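Local coordinates for hypothetical protein Rv0793 (Mycobacterium tuberculosis, PDB 1Y0H), which is a putative homodimeric monooxygenase that might take part in antibiotic biosynthesis or scavenge reactive oxygen species, at residues M29-D43 and L55-H68. Sequence-based numbering, arbitrary orientation.
Sequences MITPTRAEDGCRSYD and LFERYRSRIALDEH. With ACT (acetate ion), chain C.
His68 ND1 donates a nearly straight hydrogen bond (2.7 Å, 166°) to the syn lone pair of Glu36 OE2, in the plane of the imidazole ring. The other ring nitrogen, NE2, donates to acetate O, 2.7 Å away, and together the two bonds fix the ring's rotation. Tyr42 OH gives a second bond to that oxygen. The tyrosine ring is clamped between Leu55 CD2, 3.8 Å above one face, and Thr33 CG2 over the other. Glu57 runs alongside it, its OE2 2.8 Å from acetate OXT, and Tyr59 OH donates to Glu57 OE1. The acetate probably comes from the crystallisation liquor, but its mixed lining, with Met29 and Leu55 beside the polar groups, is consistent with a ligand pocket.

Backbone N atoms of Arg40 and Ser41 both donate to Arg58 O in a classic beta bulge, and Arg58 NH2 grips Ser41 OG (3.1 Å), while its NE salt-bridges Glu99. Packing is looser at Arg40, whose NE lies 3.7 Å from Arg58 CD and NH2 bonds Ala100 O, and at Arg60, whose N bonds Gly38 O firmly but NH1 reaches Asp37 O weakly.

Strands 39-47 and 53-59 form an antiparallel hairpin in the ferredoxin-like sheet, strand 6-12 flanking the latter. Helices 19-35 and 62-69 lie over the Tyr42 face, where helix 72-78 packs His73 and Tyr77 against Met29 and His73 also bonds Glu36 OE2; across the other, Phe56 stacks on Phe56 of the second subunit.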
loop_
_atom_site.group_PDB
_atom_site.type_symbol
_atom_site.label_atom_id
_atom_site.label_comp_id
_atom_site.label_asym_id
_atom_site.label_seq_id
_atom_site.Cartn_x
_atom_site.Cartn_y
_atom_site.Cartn_z
ATOM N N MET A 29 4.105 17.527 0.992
ATOM C CA MET A 29 4.135 16.695 2.199
ATOM C C MET A 29 5.392 15.848 2.261
ATOM O O MET A 29 5.785 15.398 3.333
ATOM C CB MET A 29 2.927 15.765 2.220
ATOM C CG MET A 29 1.603 16.473 2.538
ATOM S SD MET A 29 1.503 17.031 4.252
ATOM C CE MET A 29 1.313 15.468 5.107
ATOM N N ILE A 30 5.996 15.595 1.105
ATOM C CA ILE A 30 7.027 14.567 0.997
ATOM C C ILE A 30 8.294 14.879 1.782
ATOM O O ILE A 30 8.722 14.080 2.608
ATOM C CB ILE A 30 7.342 14.199 -0.481
ATOM C CG1 ILE A 30 6.083 13.613 -1.126
ATOM C CG2 ILE A 30 8.487 13.196 -0.546
ATOM C CD1 ILE A 30 6.246 13.261 -2.601
ATOM N N THR A 31 8.899 16.040 1.534
ATOM C CA THR A 31 10.121 16.396 2.270
ATOM C C THR A 31 9.951 16.448 3.813
ATOM O O THR A 31 10.692 15.756 4.523
ATOM C CB THR A 31 10.786 17.648 1.681
ATOM O OG1 THR A 31 11.409 17.267 0.451
ATOM C CG2 THR A 31 11.850 18.200 2.613
ATOM N N PRO A 32 8.981 17.244 4.323
ATOM C CA PRO A 32 8.810 17.291 5.785
ATOM C C PRO A 32 8.398 15.955 6.399
ATOM O O PRO A 32 8.814 15.660 7.523
ATOM C CB PRO A 32 7.710 18.336 5.993
ATOM C CG PRO A 32 7.029 18.485 4.661
ATOM C CD PRO A 32 8.045 18.143 3.625
ATOM N N THR A 33 7.615 15.144 5.684
ATOM C CA THR A 33 7.226 13.847 6.243
ATOM C C THR A 33 8.399 12.880 6.268
ATOM O O THR A 33 8.639 12.240 7.283
ATOM C CB THR A 33 6.032 13.207 5.527
ATOM O OG1 THR A 33 4.939 14.145 5.499
ATOM C CG2 THR A 33 5.614 11.943 6.294
ATOM N N ARG A 34 9.149 12.786 5.172
ATOM C CA ARG A 34 10.332 11.911 5.169
ATOM C C ARG A 34 11.345 12.343 6.229
ATOM O O ARG A 34 12.098 11.511 6.724
ATOM C CB ARG A 34 11.002 11.852 3.792
ATOM C CG ARG A 34 10.213 11.043 2.779
ATOM C CD ARG A 34 10.939 11.010 1.438
ATOM N NE ARG A 34 10.123 10.364 0.419
ATOM C CZ ARG A 34 10.317 10.472 -0.890
ATOM N NH1 ARG A 34 11.322 11.200 -1.375
ATOM N NH2 ARG A 34 9.504 9.833 -1.718
ATOM N N ALA A 35 11.349 13.637 6.562
ATOM C CA ALA A 35 12.273 14.201 7.560
ATOM C C ALA A 35 11.896 13.876 9.006
ATOM O O ALA A 35 12.730 14.021 9.906
ATOM C CB ALA A 35 12.428 15.706 7.373
ATOM N N GLU A 36 10.650 13.456 9.219
ATOM C CA GLU A 36 10.199 13.010 10.544
ATOM C C GLU A 36 11.059 11.858 11.061
ATOM O O GLU A 36 11.269 10.861 10.358
ATOM C CB GLU A 36 8.728 12.576 10.504
ATOM C CG GLU A 36 7.717 13.688 10.197
ATOM C CD GLU A 36 6.300 13.169 9.902
ATOM O OE1 GLU A 36 5.991 11.995 10.219
ATOM O OE2 GLU A 36 5.477 13.937 9.344
ATOM N N ASP A 37 11.533 11.996 12.302
ATOM C CA ASP A 37 12.349 10.976 12.958
ATOM C C ASP A 37 11.699 9.599 12.844
ATOM O O ASP A 37 12.374 8.589 12.640
ATOM C CB ASP A 37 12.525 11.346 14.432
ATOM C CG ASP A 37 13.549 10.483 15.136
ATOM O OD1 ASP A 37 14.760 10.715 14.934
ATOM O OD2 ASP A 37 13.146 9.586 15.907
ATOM N N GLY A 38 10.375 9.579 12.960
ATOM C CA GLY A 38 9.629 8.344 13.002
ATOM C C GLY A 38 9.095 7.835 11.684
ATOM O O GLY A 38 8.406 6.820 11.661
ATOM N N CYS A 39 9.390 8.530 10.588
ATOM C CA CYS A 39 8.929 8.098 9.279
ATOM C C CYS A 39 9.982 7.213 8.612
ATOM O O CYS A 39 11.098 7.678 8.327
ATOM C CB CYS A 39 8.637 9.305 8.379
ATOM S SG CYS A 39 8.028 8.814 6.717
ATOM N N ARG A 40 9.635 5.944 8.390
ATOM C CA ARG A 40 10.508 5.023 7.669
ATOM C C ARG A 40 10.452 5.262 6.153
ATOM O O ARG A 40 11.484 5.286 5.488
ATOM C CB ARG A 40 10.171 3.571 7.992
ATOM C CG ARG A 40 10.811 2.608 7.022
ATOM C CD ARG A 40 10.533 1.186 7.387
ATOM N NE ARG A 40 10.906 0.295 6.293
ATOM C CZ ARG A 40 10.910 -1.031 6.386
ATOM N NH1 ARG A 40 10.577 -1.621 7.532
ATOM N NH2 ARG A 40 11.268 -1.767 5.343
ATOM N N SER A 41 9.251 5.413 5.612
ATOM C CA SER A 41 9.105 5.769 4.195
ATOM C C SER A 41 7.793 6.499 3.927
ATOM O O SER A 41 6.856 6.426 4.711
ATOM C CB SER A 41 9.226 4.517 3.314
ATOM O OG SER A 41 8.200 3.595 3.586
ATOM N N TYR A 42 7.753 7.213 2.810
ATOM C CA TYR A 42 6.571 7.974 2.406
ATOM C C TYR A 42 6.705 8.153 0.904
ATOM O O TYR A 42 7.493 8.978 0.446
ATOM C CB TYR A 42 6.594 9.315 3.136
ATOM C CG TYR A 42 5.348 10.161 3.063
ATOM C CD1 TYR A 42 5.256 11.229 2.159
ATOM C CD2 TYR A 42 4.279 9.942 3.939
ATOM C CE1 TYR A 42 4.124 12.048 2.117
ATOM C CE2 TYR A 42 3.137 10.769 3.895
ATOM C CZ TYR A 42 3.076 11.810 2.983
ATOM O OH TYR A 42 1.972 12.618 2.940
ATOM N N ASP A 43 5.958 7.350 0.151
ATOM C CA ASP A 43 6.129 7.259 -1.304
ATOM C C ASP A 43 4.812 7.501 -2.042
ATOM O O ASP A 43 3.771 7.005 -1.642
ATOM C CB ASP A 43 6.711 5.889 -1.686
ATOM C CG ASP A 43 8.091 5.664 -1.098
ATOM O OD1 ASP A 43 8.922 6.588 -1.177
ATOM O OD2 ASP A 43 8.340 4.565 -0.560
ATOM N N LEU A 55 -0.645 7.179 -1.649
ATOM C CA LEU A 55 0.528 7.265 -0.770
ATOM C C LEU A 55 0.667 5.959 -0.036
ATOM O O LEU A 55 -0.316 5.426 0.482
ATOM C CB LEU A 55 0.391 8.402 0.262
ATOM C CG LEU A 55 0.683 9.814 -0.237
ATOM C CD1 LEU A 55 0.136 10.781 0.799
ATOM C CD2 LEU A 55 2.181 10.058 -0.453
ATOM N N PHE A 56 1.886 5.426 -0.019
ATOM C CA PHE A 56 2.204 4.358 0.913
ATOM C C PHE A 56 3.181 4.919 1.936
ATOM O O PHE A 56 4.230 5.436 1.574
ATOM C CB PHE A 56 2.788 3.131 0.206
ATOM C CG PHE A 56 2.819 1.919 1.083
ATOM C CD1 PHE A 56 3.999 1.500 1.678
ATOM C CD2 PHE A 56 1.659 1.214 1.336
ATOM C CE1 PHE A 56 4.019 0.376 2.515
ATOM C CE2 PHE A 56 1.665 0.088 2.174
ATOM C CZ PHE A 56 2.855 -0.317 2.767
ATOM N N GLU A 57 2.821 4.801 3.210
ATOM C CA GLU A 57 3.569 5.410 4.305
ATOM C C GLU A 57 3.922 4.347 5.330
ATOM O O GLU A 57 3.114 3.474 5.625
ATOM C CB GLU A 57 2.707 6.464 5.001
ATOM C CG GLU A 57 1.906 7.328 4.055
ATOM C CD GLU A 57 0.886 8.213 4.741
ATOM O OE1 GLU A 57 1.017 8.506 5.966
ATOM O OE2 GLU A 57 -0.054 8.633 4.025
ATOM N N ARG A 58 5.142 4.426 5.854
ATOM C CA ARG A 58 5.582 3.516 6.907
ATOM C C ARG A 58 6.181 4.326 8.045
ATOM O O ARG A 58 7.031 5.179 7.810
ATOM C CB ARG A 58 6.662 2.574 6.370
ATOM C CG ARG A 58 6.211 1.504 5.397
ATOM C CD ARG A 58 7.469 0.707 5.022
ATOM N NE ARG A 58 7.242 -0.385 4.082
ATOM C CZ ARG A 58 7.468 -0.309 2.775
ATOM N NH1 ARG A 58 7.233 -1.363 2.008
ATOM N NH2 ARG A 58 7.914 0.819 2.233
ATOM N N TYR A 59 5.756 4.010 9.271
ATOM C CA TYR A 59 6.180 4.707 10.482
ATOM C C TYR A 59 6.795 3.712 11.444
ATOM O O TYR A 59 6.405 2.552 11.484
ATOM C CB TYR A 59 5.006 5.466 11.120
ATOM C CG TYR A 59 4.496 6.517 10.170
ATOM C CD1 TYR A 59 5.121 7.758 10.075
ATOM C CD2 TYR A 59 3.419 6.249 9.325
ATOM C CE1 TYR A 59 4.681 8.724 9.154
ATOM C CE2 TYR A 59 2.974 7.211 8.400
ATOM C CZ TYR A 59 3.623 8.438 8.323
ATOM O OH TYR A 59 3.189 9.389 7.417
ATOM N N ARG A 60 7.761 4.186 12.218
ATOM C CA ARG A 60 8.498 3.325 13.127
ATOM C C ARG A 60 7.630 2.855 14.296
ATOM O O ARG A 60 7.945 1.860 14.940
ATOM C CB ARG A 60 9.767 4.034 13.614
ATOM C CG ARG A 60 10.633 4.507 12.442
ATOM C CD ARG A 60 12.109 4.714 12.774
ATOM N NE ARG A 60 12.911 4.448 11.574
ATOM C CZ ARG A 60 13.160 5.330 10.606
ATOM N NH1 ARG A 60 12.698 6.572 10.678
ATOM N NH2 ARG A 60 13.886 4.965 9.559
ATOM N N SER A 61 6.538 3.571 14.556
ATOM C CA SER A 61 5.623 3.238 15.662
ATOM C C SER A 61 4.283 3.910 15.407
ATOM O O SER A 61 4.198 4.837 14.603
ATOM C CB SER A 61 6.191 3.736 17.003
ATOM O OG SER A 61 6.169 5.158 17.084
ATOM N N ARG A 62 3.234 3.448 16.090
ATOM C CA ARG A 62 1.955 4.144 16.029
ATOM C C ARG A 62 2.073 5.559 16.596
ATOM O O ARG A 62 1.412 6.487 16.106
ATOM C CB ARG A 62 0.856 3.362 16.759
ATOM C CG ARG A 62 -0.454 4.112 16.868
ATOM C CD ARG A 62 -1.067 4.419 15.491
ATOM N NE ARG A 62 -2.128 5.420 15.613
ATOM C CZ ARG A 62 -3.423 5.170 15.423
ATOM N NH1 ARG A 62 -3.829 3.949 15.078
ATOM N NH2 ARG A 62 -4.311 6.145 15.568
ATOM N N ILE A 63 2.909 5.718 17.628
ATOM C CA ILE A 63 3.195 7.023 18.220
ATOM C C ILE A 63 3.705 7.989 17.140
ATOM O O ILE A 63 3.293 9.134 17.097
ATOM C CB ILE A 63 4.213 6.907 19.367
ATOM C CG1 ILE A 63 3.564 6.162 20.544
ATOM C CG2 ILE A 63 4.720 8.265 19.819
ATOM C CD1 ILE A 63 4.555 5.385 21.367
ATOM N N ALA A 64 4.580 7.490 16.270
ATOM C CA ALA A 64 5.137 8.292 15.174
ATOM C C ALA A 64 4.065 8.732 14.187
ATOM O O ALA A 64 4.130 9.844 13.664
ATOM C CB ALA A 64 6.249 7.525 14.446
ATOM N N LEU A 65 3.100 7.851 13.926
ATOM C CA LEU A 65 1.954 8.193 13.066
ATOM C C LEU A 65 1.119 9.282 13.734
ATOM O O LEU A 65 0.640 10.187 13.075
ATOM C CB LEU A 65 1.098 6.957 12.773
ATOM C CG LEU A 65 -0.200 7.198 12.008
ATOM C CD1 LEU A 65 0.137 7.845 10.671
ATOM C CD2 LEU A 65 -0.960 5.890 11.819
ATOM N N ASP A 66 0.932 9.185 15.047
ATOM C CA ASP A 66 0.198 10.212 15.758
ATOM C C ASP A 66 0.925 11.545 15.674
ATOM O O ASP A 66 0.298 12.581 15.458
ATOM C CB ASP A 66 -0.040 9.780 17.204
ATOM C CG ASP A 66 -0.942 8.561 17.292
ATOM O OD1 ASP A 66 -1.674 8.296 16.314
ATOM O OD2 ASP A 66 -0.922 7.855 18.332
ATOM N N GLU A 67 2.249 11.517 15.805
ATOM C CA GLU A 67 3.051 12.746 15.653
ATOM C C GLU A 67 2.875 13.347 14.255
ATOM O O GLU A 67 2.743 14.564 14.100
ATOM C CB GLU A 67 4.528 12.470 15.955
ATOM C CG GLU A 67 4.824 11.993 17.372
ATOM C CD GLU A 67 4.904 13.116 18.404
ATOM O OE1 GLU A 67 5.381 12.839 19.527
ATOM O OE2 GLU A 67 4.505 14.267 18.109
ATOM N N HIS A 68 2.839 12.486 13.241
ATOM C CA HIS A 68 2.670 12.926 11.856
ATOM C C HIS A 68 1.341 13.659 11.692
ATOM O O HIS A 68 1.271 14.712 11.062
ATOM C CB HIS A 68 2.734 11.707 10.929
ATOM C CG HIS A 68 2.366 12.000 9.509
ATOM N ND1 HIS A 68 3.084 12.870 8.718
ATOM C CD2 HIS A 68 1.361 11.527 8.733
ATOM C CE1 HIS A 68 2.537 12.921 7.515
ATOM N NE2 HIS A 68 1.491 12.115 7.498
HETATM C C ACT C . -0.837 11.793 4.542
HETATM O O ACT C . 0.295 11.974 5.033
HETATM O OXT ACT C . -1.500 10.816 4.974
HETATM C CH3 ACT C . -1.362 12.705 3.479
HETATM O O HOH W 1 6.478 10.423 12.306
HETATM O O HOH W 2 6.547 3.763 1.611
#